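Side-chain contacts in triacylglycerol lipase (Yarrowia lipolytica, PDB 3O0D), which probably hydrolyses the ester bonds of triacylglycerols, as lipases of its alpha/beta-hydrolase family do, releasing fatty acids: residues Y154-T159 with I173-N178; K79-V84 with S146-Y151; E19-L24 with D181-T186; N127-S132 with H161-A166. One frame throughout, in Å; residues are numbered along the deposited sequence.

In the fold
Contacts 1, 2 and 3 rest on three adjacent parallel strands of one mixed sheet, 80-87, 155-161 and 183-187, the middle strand serving contact 1. Helices 127-150 (contact 2) and 163-177 (contact 1) cover one face, while helix 12-27 (contact 3) covers the other, in the layered manner of an alpha/beta hydrolase. The centre of contact 1 lies about 10 Å from that of contact 2 and 11 Å from that of contact 3. Contact 4 joins the starts of the two helices on the first face, its centre about 21 Å from that of contact 2. Along the chain, contact 3 encloses the others; contact 4 alternates with 1 and 2 and holds part of the probable nucleophile elbow.

Contact 1: Y154-T159 with I173-N178; sequences YQIAVT and INLKVN. With NAG (2-acetamido-2-deoxy-beta-D-glucopyranose), chain H.
In the beta-alpha-beta crossover formed by strand 155-161, helix 163-177 and strand 183-187, L175 of the crossover helix leans onto I156 and V158 of the first strand. One methyl does the work: L175 CD1 lies 3.5 Å from I156 CG2 and 3.9 Å from V158 CG2. I156 and V158 are two apart on the strand and both point at the helix, so that their branched side chains offer a methyl surface, across which the leucine runs at a slant. With I156 CG1 beside the backbone N (chi1 -63°), CG2 stands anti to that N and faces the leucine, in the conformer described.

The fork of L175 also joins two environments. While CD1 faces the sheet, CD2 comes 3.6 Å from the acetamido oxygen O7 of the NAG, a glycan sugar of the protein itself and probably carried by N113. N178, the first residue beyond the helix, lies against the sugar, its CG 3.3 Å from the ring oxygen O5 and its CB 3.5 Å from O6. With an alanine in place of N178 the sugar would probably lose the side support beside O5 and be freer to rock. D145 and H180 hydrogen-bond the NAG. Beyond these residues, I173 and K176 turn towards helix 195-206, V158 touches L83 of strand 80-87, and I156 pairs by its backbone with L183 of strand 183-187.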
loop_
_atom_site.group_PDB
_atom_site.type_symbol
_atom_site.label_atom_id
_atom_site.label_comp_id
_atom_site.label_asym_id
_atom_site.label_seq_id
_atom_site.Cartn_x
_atom_site.Cartn_y
_atom_site.Cartn_z
ATOM N N TYR A 154 -1.617 -7.058 19.927
ATOM C CA TYR A 154 -1.182 -7.387 18.495
ATOM C C TYR A 154 -0.798 -6.149 17.704
ATOM O O TYR A 154 -1.382 -5.075 17.904
ATOM C CB TYR A 154 -2.282 -8.211 17.782
ATOM C CG TYR A 154 -2.448 -9.659 18.191
ATOM C CD1 TYR A 154 -2.013 -10.173 19.478
ATOM C CD2 TYR A 154 -3.045 -10.538 17.313
ATOM C CE1 TYR A 154 -2.227 -11.513 19.818
ATOM C CE2 TYR A 154 -3.299 -11.831 17.662
ATOM C CZ TYR A 154 -2.826 -12.354 18.893
ATOM O OH TYR A 154 -3.094 -13.661 19.082
ATOM N N GLN A 155 0.170 -6.279 16.821
ATOM C CA GLN A 155 0.646 -5.177 15.957
ATOM C C GLN A 155 -0.377 -5.107 14.807
ATOM O O GLN A 155 -0.743 -6.153 14.244
ATOM C CB GLN A 155 2.003 -5.517 15.298
ATOM C CG GLN A 155 2.500 -4.420 14.370
ATOM C CD GLN A 155 3.809 -4.741 13.662
ATOM O OE1 GLN A 155 3.981 -5.838 13.098
ATOM N NE2 GLN A 155 4.732 -3.794 13.684
ATOM N N ILE A 156 -0.790 -3.900 14.437
ATOM C CA ILE A 156 -1.696 -3.666 13.295
ATOM C C ILE A 156 -0.836 -3.484 12.061
ATOM O O ILE A 156 0.106 -2.695 12.080
ATOM C CB ILE A 156 -2.462 -2.359 13.556
ATOM C CG1 ILE A 156 -3.327 -2.496 14.813
ATOM C CG2 ILE A 156 -3.309 -1.927 12.316
ATOM C CD1 ILE A 156 -3.669 -1.130 15.468
ATOM N N ALA A 157 -1.172 -4.208 10.983
ATOM C CA ALA A 157 -0.447 -4.077 9.711
ATOM C C ALA A 157 -1.467 -3.830 8.587
ATOM O O ALA A 157 -2.450 -4.612 8.500
ATOM C CB ALA A 157 0.319 -5.398 9.371
ATOM N N VAL A 158 -1.211 -2.768 7.808
ATOM C CA VAL A 158 -2.148 -2.399 6.712
ATOM C C VAL A 158 -1.375 -2.596 5.422
ATOM O O VAL A 158 -0.270 -2.077 5.309
ATOM C CB VAL A 158 -2.608 -0.983 6.819
ATOM C CG1 VAL A 158 -3.835 -0.789 5.875
ATOM C CG2 VAL A 158 -3.069 -0.789 8.280
ATOM N N THR A 159 -1.974 -3.332 4.497
ATOM C CA THR A 159 -1.285 -3.546 3.189
ATOM C C THR A 159 -2.276 -3.518 2.036
ATOM O O THR A 159 -3.446 -3.715 2.197
ATOM C CB THR A 159 -0.387 -4.841 3.217
ATOM O OG1 THR A 159 0.437 -4.885 2.021
ATOM C CG2 THR A 159 -1.214 -6.035 3.254
ATOM N N ILE A 173 -2.077 6.223 7.962
ATOM C CA ILE A 173 -1.930 7.586 8.457
ATOM C C ILE A 173 -3.065 7.855 9.448
ATOM O O ILE A 173 -2.770 8.407 10.552
ATOM C CB ILE A 173 -1.887 8.617 7.341
ATOM C CG1 ILE A 173 -0.545 8.497 6.577
ATOM C CG2 ILE A 173 -1.897 10.084 7.952
ATOM C CD1 ILE A 173 -0.647 9.149 5.212
ATOM N N ASN A 174 -4.292 7.465 9.119
ATOM C CA ASN A 174 -5.491 7.555 10.039
ATOM C C ASN A 174 -5.130 6.884 11.400
ATOM O O ASN A 174 -5.196 7.507 12.442
ATOM C CB ASN A 174 -6.717 6.886 9.409
ATOM C CG ASN A 174 -7.611 6.283 10.386
ATOM O OD1 ASN A 174 -7.905 5.020 10.436
ATOM N ND2 ASN A 174 -8.107 7.165 11.264
ATOM N N LEU A 175 -4.673 5.629 11.346
ATOM C CA LEU A 175 -4.398 4.865 12.585
ATOM C C LEU A 175 -3.265 5.547 13.386
ATOM O O LEU A 175 -3.327 5.612 14.626
ATOM C CB LEU A 175 -3.978 3.437 12.216
ATOM C CG LEU A 175 -5.159 2.588 11.797
ATOM C CD1 LEU A 175 -4.631 1.174 11.216
ATOM C CD2 LEU A 175 -6.201 2.306 12.900
ATOM N N LYS A 176 -2.237 6.018 12.701
ATOM C CA LYS A 176 -1.079 6.612 13.305
ATOM C C LYS A 176 -1.389 7.987 13.979
ATOM O O LYS A 176 -1.067 8.197 15.133
ATOM C CB LYS A 176 -0.009 6.760 12.239
ATOM C CG LYS A 176 1.143 7.640 12.613
ATOM C CD LYS A 176 2.141 6.927 13.427
ATOM C CE LYS A 176 3.436 6.788 12.636
ATOM N NZ LYS A 176 4.478 6.193 13.503
ATOM N N VAL A 177 -2.092 8.867 13.310
ATOM C CA VAL A 177 -2.499 10.079 13.997
ATOM C C VAL A 177 -3.552 9.831 15.094
ATOM O O VAL A 177 -3.715 10.654 15.951
ATOM C CB VAL A 177 -2.994 11.235 13.048
ATOM C CG1 VAL A 177 -1.989 11.618 12.074
ATOM C CG2 VAL A 177 -4.237 10.933 12.475
ATOM N N ASN A 178 -4.250 8.721 15.043
ATOM C CA ASN A 178 -5.263 8.401 16.060
ATOM C C ASN A 178 -4.770 7.486 17.185
ATOM O O ASN A 178 -5.570 6.810 17.833
ATOM C CB ASN A 178 -6.558 7.881 15.480
ATOM C CG ASN A 178 -7.317 9.002 14.736
ATOM O OD1 ASN A 178 -7.533 8.957 13.500
ATOM N ND2 ASN A 178 -7.685 10.034 15.497
HETATM C C1 NAG H . -10.707 6.640 14.995
HETATM C C2 NAG H . -9.971 5.290 15.147
HETATM C C3 NAG H . -9.985 4.906 16.622
HETATM C C4 NAG H . -9.398 6.027 17.486
HETATM C C5 NAG H . -10.249 7.248 17.230
HETATM C C6 NAG H . -9.986 8.480 18.117
HETATM C C7 NAG H . -10.130 3.749 13.237
HETATM C C8 NAG H . -10.853 2.598 12.600
HETATM N N2 NAG H . -10.605 4.197 14.405
HETATM O O3 NAG H . -9.235 3.685 16.770
HETATM O O4 NAG H . -9.563 5.683 18.865
HETATM O O5 NAG H . -10.094 7.578 15.832
HETATM O O6 NAG H . -8.618 8.665 18.181
HETATM O O7 NAG H . -9.171 4.272 12.698
#

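Contact 2: K79-V84 with S146-Y151; sequences KQIYLV and SVIEQY
I81 projects from strand 80-87 as a single knob, and its CD1 methyl enters a hollow at the end of helix 127-150. The floor of the hollow is backbone: CD1 lies 3.8 Å from I148 CA and 3.9 Å from V147 O. Its walls are side chains, with V147 CG1 and I148 CG1 each 4.1 Å from I81 CD1, and Y151 closes the rim, its CB 4.2 Å from that methyl. An extended isoleucine (chi2 165°) suits this place because the long branch reaches deep enough to meet the helix backbone.

A second fit lies nearer the root of the side chain. The V147 and I81 side chains run antiparallel, side by side, and V147 CG1 settles beside the fork of the isoleucine, 4.2 Å from I81 CG2. Contact here is wholly apolar between the side chains, without a hydrogen bond across the two segments, so the fit rests on the shapes of apolar groups.

Around the knob, L72 of strand 68-75 touches both I81 and V147, and V147 goes on to I56 of strand 53-60. I148 rests on I156 of strand 155-161, and the Y151 ring meets that of Y154 just before this strand, so the end of the helix spans four strands of the sheet.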
loop_
_atom_site.group_PDB
_atom_site.type_symbol
_atom_site.label_atom_id
_atom_site.label_comp_id
_atom_site.label_asym_id
_atom_site.label_seq_id
_atom_site.Cartn_x
_atom_site.Cartn_y
_atom_site.Cartn_z
ATOM N N LYS A 79 1.074 -12.659 15.889
ATOM C CA LYS A 79 0.426 -11.642 16.797
ATOM C C LYS A 79 0.196 -10.308 16.119
ATOM O O LYS A 79 0.689 -9.229 16.534
ATOM C CB LYS A 79 1.333 -11.431 18.055
ATOM C CG LYS A 79 1.251 -12.608 19.084
ATOM C CD LYS A 79 1.804 -13.822 18.473
ATOM C CE LYS A 79 1.916 -15.132 19.396
ATOM N NZ LYS A 79 2.838 -16.134 18.733
ATOM N N GLN A 80 -0.519 -10.372 14.977
ATOM C CA GLN A 80 -0.779 -9.185 14.188
ATOM C C GLN A 80 -2.270 -9.237 13.783
ATOM O O GLN A 80 -2.886 -10.305 13.723
ATOM C CB GLN A 80 0.032 -9.150 12.879
ATOM C CG GLN A 80 1.548 -8.924 13.224
ATOM C CD GLN A 80 2.375 -9.029 11.973
ATOM O OE1 GLN A 80 2.390 -10.062 11.319
ATOM N NE2 GLN A 80 2.953 -7.911 11.548
ATOM N N ILE A 81 -2.746 -8.031 13.508
ATOM C CA ILE A 81 -4.099 -7.846 12.890
ATOM C C ILE A 81 -3.767 -7.288 11.490
ATOM O O ILE A 81 -3.031 -6.306 11.348
ATOM C CB ILE A 81 -4.869 -6.763 13.684
ATOM C CG1 ILE A 81 -5.170 -7.322 15.087
ATOM C CG2 ILE A 81 -6.231 -6.464 12.896
ATOM C CD1 ILE A 81 -5.622 -6.182 16.159
ATOM N N TYR A 82 -4.370 -7.921 10.486
ATOM C CA TYR A 82 -4.118 -7.473 9.083
ATOM C C TYR A 82 -5.354 -6.767 8.511
ATOM O O TYR A 82 -6.405 -7.325 8.652
ATOM C CB TYR A 82 -3.931 -8.689 8.222
ATOM C CG TYR A 82 -2.734 -9.542 8.544
ATOM C CD1 TYR A 82 -1.551 -8.961 8.939
ATOM C CD2 TYR A 82 -2.819 -10.888 8.358
ATOM C CE1 TYR A 82 -0.417 -9.801 9.234
ATOM C CE2 TYR A 82 -1.684 -11.767 8.681
ATOM C CZ TYR A 82 -0.525 -11.137 9.070
ATOM O OH TYR A 82 0.587 -11.890 9.387
ATOM N N LEU A 83 -5.161 -5.571 7.973
ATOM C CA LEU A 83 -6.210 -4.966 7.150
ATOM C C LEU A 83 -5.603 -4.922 5.698
ATOM O O LEU A 83 -4.563 -4.362 5.500
ATOM C CB LEU A 83 -6.446 -3.543 7.624
ATOM C CG LEU A 83 -7.456 -2.793 6.690
ATOM C CD1 LEU A 83 -8.776 -3.540 6.576
ATOM C CD2 LEU A 83 -7.667 -1.401 7.318
ATOM N N VAL A 84 -6.348 -5.546 4.759
ATOM C CA VAL A 84 -5.804 -5.667 3.404
ATOM C C VAL A 84 -6.879 -5.070 2.501
ATOM O O VAL A 84 -8.063 -5.369 2.667
ATOM C CB VAL A 84 -5.676 -7.112 3.058
ATOM C CG1 VAL A 84 -5.321 -7.315 1.521
ATOM C CG2 VAL A 84 -4.508 -7.778 3.933
ATOM N N SER A 146 -13.073 -2.929 17.081
ATOM C CA SER A 146 -13.485 -3.967 18.017
ATOM C C SER A 146 -12.440 -5.067 18.078
ATOM O O SER A 146 -12.152 -5.604 19.143
ATOM C CB SER A 146 -14.859 -4.566 17.739
ATOM O OG SER A 146 -14.850 -5.438 16.641
ATOM N N VAL A 147 -11.849 -5.377 16.920
ATOM C CA VAL A 147 -10.795 -6.410 16.890
ATOM C C VAL A 147 -9.526 -5.895 17.613
ATOM O O VAL A 147 -8.847 -6.667 18.326
ATOM C CB VAL A 147 -10.489 -6.877 15.377
ATOM C CG1 VAL A 147 -9.284 -7.906 15.359
ATOM C CG2 VAL A 147 -11.741 -7.653 14.799
ATOM N N ILE A 148 -9.183 -4.645 17.473
ATOM C CA ILE A 148 -8.017 -4.033 18.218
ATOM C C ILE A 148 -8.267 -4.219 19.721
ATOM O O ILE A 148 -7.357 -4.552 20.483
ATOM C CB ILE A 148 -7.793 -2.545 17.788
ATOM C CG1 ILE A 148 -7.282 -2.440 16.325
ATOM C CG2 ILE A 148 -6.831 -1.732 18.713
ATOM C CD1 ILE A 148 -7.448 -1.070 15.685
ATOM N N GLU A 149 -9.501 -3.952 20.159
ATOM C CA GLU A 149 -9.798 -4.096 21.616
ATOM C C GLU A 149 -9.724 -5.545 22.065
ATOM O O GLU A 149 -9.355 -5.866 23.199
ATOM C CB GLU A 149 -11.170 -3.439 21.974
ATOM C CG GLU A 149 -11.157 -1.945 21.718
ATOM C CD GLU A 149 -10.141 -1.180 22.560
ATOM O OE1 GLU A 149 -10.180 -1.315 23.817
ATOM O OE2 GLU A 149 -9.300 -0.448 21.968
ATOM N N GLN A 150 -10.071 -6.469 21.200
ATOM C CA GLN A 150 -10.011 -7.835 21.507
ATOM C C GLN A 150 -8.573 -8.381 21.618
ATOM O O GLN A 150 -8.308 -9.284 22.387
ATOM C CB GLN A 150 -10.778 -8.602 20.442
ATOM C CG GLN A 150 -10.804 -10.048 20.687
ATOM C CD GLN A 150 -11.845 -10.753 19.807
ATOM O OE1 GLN A 150 -12.425 -10.157 18.871
ATOM N NE2 GLN A 150 -12.040 -12.043 20.079
ATOM N N TYR A 151 -7.671 -7.855 20.789
ATOM C CA TYR A 151 -6.261 -8.259 20.734
ATOM C C TYR A 151 -5.345 -7.102 20.937
ATOM O O TYR A 151 -4.688 -6.604 20.020
ATOM C CB TYR A 151 -5.947 -8.942 19.355
ATOM C CG TYR A 151 -6.818 -10.149 19.175
ATOM C CD1 TYR A 151 -6.473 -11.340 19.810
ATOM C CD2 TYR A 151 -7.955 -10.140 18.366
ATOM C CE1 TYR A 151 -7.249 -12.464 19.731
ATOM C CE2 TYR A 151 -8.773 -11.344 18.243
ATOM C CZ TYR A 151 -8.375 -12.489 18.937
ATOM O OH TYR A 151 -9.097 -13.699 18.895
#

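Contact 3: E19-L24 with D181-T186; sequences EKYARL and DPLVVT
Y21 lays its ring over V185, whose CG2 sits beneath one face of the aromatic, 4.0 Å from Y21 CG. The other valine methyl takes the base of the side chain: V185 CG1 is 3.8 Å from Y21 CB. The two side chains cross at about a right angle, and the two valine methyls divide between CB and the ring. With Y21 CG beside the backbone N (chi1 -69°), the ring leads from V185 to L183, where CD2 approaches obliquely, 3.8 Å from Y21 CZ and 3.5 Å from Y21 OH.

L183 and V185 both point at helix 12-27, while V184 and T186 face the opposite way, as expected of a central strand with helices on each side. This is the alpha/beta-hydrolase layering: helix 12-27 covers the sheet face opposite that met by helix 163-177, and Y21 also touches A157 and T159 of the adjacent strand. A tyrosine suits this position because its long, flat body spreads over apolar strand residues while its hydroxyl finds a polar partner, Q80 NE2, to which it is hydrogen-bonded. A phenylalanine here would still cover V185, but would probably leave Q80 NE2 without one of its mates and open a small gap beside L183 CD2. The Y21 ring is met edge-to-face by that of F17, one turn back on its own helix.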
loop_
_atom_site.group_PDB
_atom_site.type_symbol
_atom_site.label_atom_id
_atom_site.label_comp_id
_atom_site.label_asym_id
_atom_site.label_seq_id
_atom_site.Cartn_x
_atom_site.Cartn_y
_atom_site.Cartn_z
ATOM N N GLU A 19 7.903 -10.234 0.890
ATOM C CA GLU A 19 7.111 -11.282 0.201
ATOM C C GLU A 19 5.874 -11.613 0.943
ATOM O O GLU A 19 4.806 -11.807 0.356
ATOM C CB GLU A 19 8.019 -12.497 -0.026
ATOM C CG GLU A 19 7.308 -13.686 -0.683
ATOM C CD GLU A 19 8.299 -14.881 -0.852
ATOM O OE1 GLU A 19 8.739 -15.428 0.181
ATOM O OE2 GLU A 19 8.606 -15.167 -2.031
ATOM N N LYS A 20 5.996 -11.681 2.273
ATOM C CA LYS A 20 4.816 -11.899 3.097
ATOM C C LYS A 20 3.644 -10.924 2.826
ATOM O O LYS A 20 2.477 -11.427 2.616
ATOM C CB LYS A 20 5.201 -11.857 4.603
ATOM C CG LYS A 20 3.940 -11.851 5.475
ATOM C CD LYS A 20 4.445 -11.811 6.963
ATOM C CE LYS A 20 3.260 -11.517 7.872
ATOM N NZ LYS A 20 3.692 -11.509 9.321
ATOM N N TYR A 21 3.990 -9.641 2.770
ATOM C CA TYR A 21 2.930 -8.588 2.577
ATOM C C TYR A 21 2.480 -8.692 1.098
ATOM O O TYR A 21 1.245 -8.553 0.770
ATOM C CB TYR A 21 3.317 -7.163 3.064
ATOM C CG TYR A 21 3.381 -7.252 4.567
ATOM C CD1 TYR A 21 2.198 -7.229 5.331
ATOM C CD2 TYR A 21 4.588 -7.495 5.192
ATOM C CE1 TYR A 21 2.212 -7.422 6.655
ATOM C CE2 TYR A 21 4.591 -7.698 6.583
ATOM C CZ TYR A 21 3.402 -7.669 7.269
ATOM O OH TYR A 21 3.403 -7.870 8.624
ATOM N N ALA A 22 3.375 -9.042 0.198
ATOM C CA ALA A 22 2.856 -9.233 -1.138
ATOM C C ALA A 22 1.811 -10.327 -1.213
ATOM O O ALA A 22 0.842 -10.239 -1.967
ATOM C CB ALA A 22 4.046 -9.551 -2.169
ATOM N N ARG A 23 2.029 -11.414 -0.491
ATOM C CA ARG A 23 1.062 -12.460 -0.474
ATOM C C ARG A 23 -0.272 -12.029 0.176
ATOM O O ARG A 23 -1.274 -12.338 -0.313
ATOM C CB ARG A 23 1.535 -13.713 0.255
ATOM C CG ARG A 23 2.782 -14.386 -0.267
ATOM C CD ARG A 23 2.918 -15.738 0.411
ATOM N NE ARG A 23 4.202 -16.360 0.241
ATOM C CZ ARG A 23 4.583 -17.024 -0.823
ATOM N NH1 ARG A 23 3.793 -17.194 -1.846
ATOM N NH2 ARG A 23 5.774 -17.543 -0.828
ATOM N N LEU A 24 -0.216 -11.344 1.291
ATOM C CA LEU A 24 -1.436 -10.912 1.958
ATOM C C LEU A 24 -2.224 -9.985 0.998
ATOM O O LEU A 24 -3.485 -10.062 0.973
ATOM C CB LEU A 24 -1.148 -10.156 3.253
ATOM C CG LEU A 24 -0.729 -11.204 4.308
ATOM C CD1 LEU A 24 -0.054 -10.387 5.496
ATOM C CD2 LEU A 24 -1.834 -12.197 4.884
ATOM N N ASP A 181 0.038 2.423 16.221
ATOM C CA ASP A 181 1.415 2.367 15.716
ATOM C C ASP A 181 1.458 1.286 14.558
ATOM O O ASP A 181 2.089 0.210 14.699
ATOM C CB ASP A 181 2.321 1.888 16.861
ATOM C CG ASP A 181 3.770 1.922 16.532
ATOM O OD1 ASP A 181 4.200 2.524 15.543
ATOM O OD2 ASP A 181 4.570 1.278 17.296
ATOM N N PRO A 182 0.735 1.535 13.489
ATOM C CA PRO A 182 0.564 0.548 12.455
ATOM C C PRO A 182 1.843 0.333 11.644
ATOM O O PRO A 182 2.608 1.282 11.440
ATOM C CB PRO A 182 -0.505 1.208 11.575
ATOM C CG PRO A 182 -0.129 2.681 11.669
ATOM C CD PRO A 182 0.013 2.807 13.169
ATOM N N LEU A 183 2.007 -0.866 11.071
ATOM C CA LEU A 183 2.964 -1.123 9.947
ATOM C C LEU A 183 2.188 -0.947 8.646
ATOM O O LEU A 183 1.115 -1.437 8.559
ATOM C CB LEU A 183 3.412 -2.611 10.068
ATOM C CG LEU A 183 4.310 -3.028 8.867
ATOM C CD1 LEU A 183 5.632 -2.247 8.589
ATOM C CD2 LEU A 183 4.505 -4.560 9.124
ATOM N N VAL A 184 2.782 -0.213 7.705
ATOM C CA VAL A 184 2.084 0.059 6.384
ATOM C C VAL A 184 3.042 -0.459 5.310
ATOM O O VAL A 184 4.218 -0.053 5.277
ATOM C CB VAL A 184 1.940 1.560 6.230
ATOM C CG1 VAL A 184 1.363 1.882 4.870
ATOM C CG2 VAL A 184 0.979 2.077 7.280
ATOM N N VAL A 185 2.530 -1.363 4.488
ATOM C CA VAL A 185 3.408 -1.798 3.365
ATOM C C VAL A 185 2.452 -1.675 2.145
ATOM O O VAL A 185 1.414 -2.324 2.111
ATOM C CB VAL A 185 3.780 -3.287 3.486
ATOM C CG1 VAL A 185 4.618 -3.728 2.230
ATOM C CG2 VAL A 185 4.713 -3.487 4.801
ATOM N N THR A 186 2.909 -0.953 1.146
ATOM C CA THR A 186 2.034 -0.835 -0.048
ATOM C C THR A 186 2.802 -1.452 -1.219
ATOM O O THR A 186 4.034 -1.467 -1.203
ATOM C CB THR A 186 1.721 0.669 -0.322
ATOM O OG1 THR A 186 2.818 1.365 -0.832
ATOM C CG2 THR A 186 1.255 1.425 0.999
#

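Contact 4: N127-S132 with H161-A166; sequences NGFIQS and HSLGGA
The F129 ring carries A166 CB over one face and L163 CD1 at its edge. The alanine methyl makes a CH-pi contact, 4.2 Å from the ring centroid and 25° off the ring normal, displaced towards the rim. L163 CD1 lies close to the ring plane, 3.4 Å from F129 CD1, and the ring also stacks with H126. Here the start of helix 127-150 packs on the first turn of helix 163-177, which begins within what is probably the nucleophile elbow (GxSxG) of the alpha/beta-hydrolase fold.

Small A166 allows the close approach of the flat ring, while L163 reaches further: its CG is anti to the backbone N (chi1 -179°), which swings its methyls toward helix 127-150. Its CD1 also comes 3.3 Å from S132 OG in one of two deposited conformers; that hydroxyl is hydrogen-bonded to F66 O. A short polar side chain can thus sit among apolar neighbours with its oxygen satisfied.

S162, at the N-cap position, has a positive phi of 65°, the strained conformation of such an elbow, and its OG is hydrogen-bonded to H289 NE2, consistent with a Ser-His-Asp triad. A CB on G164 would probably clash, falling 2.8 Å from H161 O.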
loop_
_atom_site.group_PDB
_atom_site.type_symbol
_atom_site.label_atom_id
_atom_site.label_comp_id
_atom_site.label_asym_id
_atom_site.label_seq_id
_atom_site.Cartn_x
_atom_site.Cartn_y
_atom_site.Cartn_z
ATOM N N ASN A 127 -8.612 13.566 -4.627
ATOM C CA ASN A 127 -9.943 13.359 -4.092
ATOM C C ASN A 127 -10.470 11.940 -4.286
ATOM O O ASN A 127 -11.306 11.426 -3.528
ATOM C CB ASN A 127 -10.898 14.355 -4.793
ATOM C CG ASN A 127 -12.308 14.270 -4.262
ATOM N N GLY A 128 -10.002 11.276 -5.315
ATOM C CA GLY A 128 -10.331 9.905 -5.518
ATOM C C GLY A 128 -9.744 8.996 -4.397
ATOM O O GLY A 128 -10.400 8.089 -3.981
ATOM N N PHE A 129 -8.482 9.238 -4.058
ATOM C CA PHE A 129 -7.767 8.368 -3.034
ATOM C C PHE A 129 -8.385 8.628 -1.684
ATOM O O PHE A 129 -8.500 7.698 -0.881
ATOM C CB PHE A 129 -6.272 8.678 -3.001
ATOM C CG PHE A 129 -5.579 8.317 -4.319
ATOM C CD1 PHE A 129 -6.039 7.243 -5.067
ATOM C CD2 PHE A 129 -4.523 9.069 -4.783
ATOM C CE1 PHE A 129 -5.468 6.961 -6.268
ATOM C CE2 PHE A 129 -3.928 8.749 -6.043
ATOM C CZ PHE A 129 -4.431 7.689 -6.736
ATOM N N ILE A 130 -8.844 9.868 -1.435
ATOM C CA ILE A 130 -9.604 10.089 -0.188
ATOM C C ILE A 130 -10.842 9.296 -0.179
ATOM O O ILE A 130 -11.241 8.750 0.868
ATOM C CB ILE A 130 -9.965 11.596 0.055
ATOM C CG1 ILE A 130 -8.667 12.378 0.112
ATOM C CG2 ILE A 130 -10.910 11.741 1.332
ATOM C CD1 ILE A 130 -8.804 13.794 0.662
ATOM N N GLN A 131 -11.543 9.193 -1.323
ATOM C CA GLN A 131 -12.672 8.322 -1.363
ATOM C C GLN A 131 -12.354 6.819 -1.077
ATOM O O GLN A 131 -13.154 6.087 -0.467
ATOM C CB GLN A 131 -13.391 8.424 -2.723
ATOM C CG GLN A 131 -14.568 7.457 -2.917
ATOM C CD GLN A 131 -15.664 7.581 -1.862
ATOM O OE1 GLN A 131 -15.809 8.627 -1.222
ATOM N NE2 GLN A 131 -16.421 6.507 -1.663
ATOM N N SER A 132 -11.239 6.339 -1.600
ATOM C CA SER A 132 -10.845 4.954 -1.370
ATOM C C SER A 132 -10.614 4.716 0.144
ATOM O O SER A 132 -11.042 3.705 0.680
ATOM C CB SER A 132 -9.555 4.679 -2.131
ATOM O OG SER A 132 -9.700 5.109 -3.485
ATOM N N HIS A 161 -2.400 -3.547 -2.674
ATOM C CA HIS A 161 -1.762 -3.376 -4.011
ATOM C C HIS A 161 -2.608 -2.424 -4.855
ATOM O O HIS A 161 -3.793 -2.357 -4.642
ATOM C CB HIS A 161 -1.716 -4.752 -4.620
ATOM C CG HIS A 161 -1.434 -4.763 -6.119
ATOM N ND1 HIS A 161 -0.192 -4.520 -6.698
ATOM C CD2 HIS A 161 -2.328 -4.939 -7.135
ATOM C CE1 HIS A 161 -0.322 -4.598 -8.026
ATOM N NE2 HIS A 161 -1.601 -4.863 -8.296
ATOM N N SER A 162 -1.909 -1.581 -5.608
ATOM C CA SER A 162 -2.594 -0.645 -6.583
ATOM C C SER A 162 -3.445 0.345 -5.798
ATOM O O SER A 162 -2.952 1.006 -4.944
ATOM C CB SER A 162 -3.455 -1.515 -7.505
ATOM O OG SER A 162 -3.652 -0.694 -8.734
ATOM N N LEU A 163 -4.718 0.566 -6.172
ATOM C CA LEU A 163 -5.515 1.541 -5.410
ATOM C C LEU A 163 -5.589 1.100 -3.903
ATOM O O LEU A 163 -5.679 1.980 -3.028
ATOM C CB LEU A 163 -6.909 1.605 -6.058
ATOM C CG LEU A 163 -7.842 2.616 -5.370
ATOM C CD1 LEU A 163 -7.263 4.050 -5.491
ATOM C CD2 LEU A 163 -9.262 2.405 -5.940
ATOM N N GLY A 164 -5.621 -0.235 -3.673
ATOM C CA GLY A 164 -5.474 -0.776 -2.285
ATOM C C GLY A 164 -4.267 -0.205 -1.566
ATOM O O GLY A 164 -4.312 0.010 -0.353
ATOM N N GLY A 165 -3.152 0.056 -2.263
ATOM C CA GLY A 165 -1.978 0.566 -1.635
ATOM C C GLY A 165 -2.203 2.038 -1.250
ATOM O O GLY A 165 -1.718 2.542 -0.270
ATOM N N ALA A 166 -2.859 2.796 -2.139
ATOM C CA ALA A 166 -3.196 4.171 -1.753
ATOM C C ALA A 166 -4.106 4.193 -0.550
ATOM O O ALA A 166 -3.839 5.046 0.350
ATOM C CB ALA A 166 -3.896 4.876 -3.029
#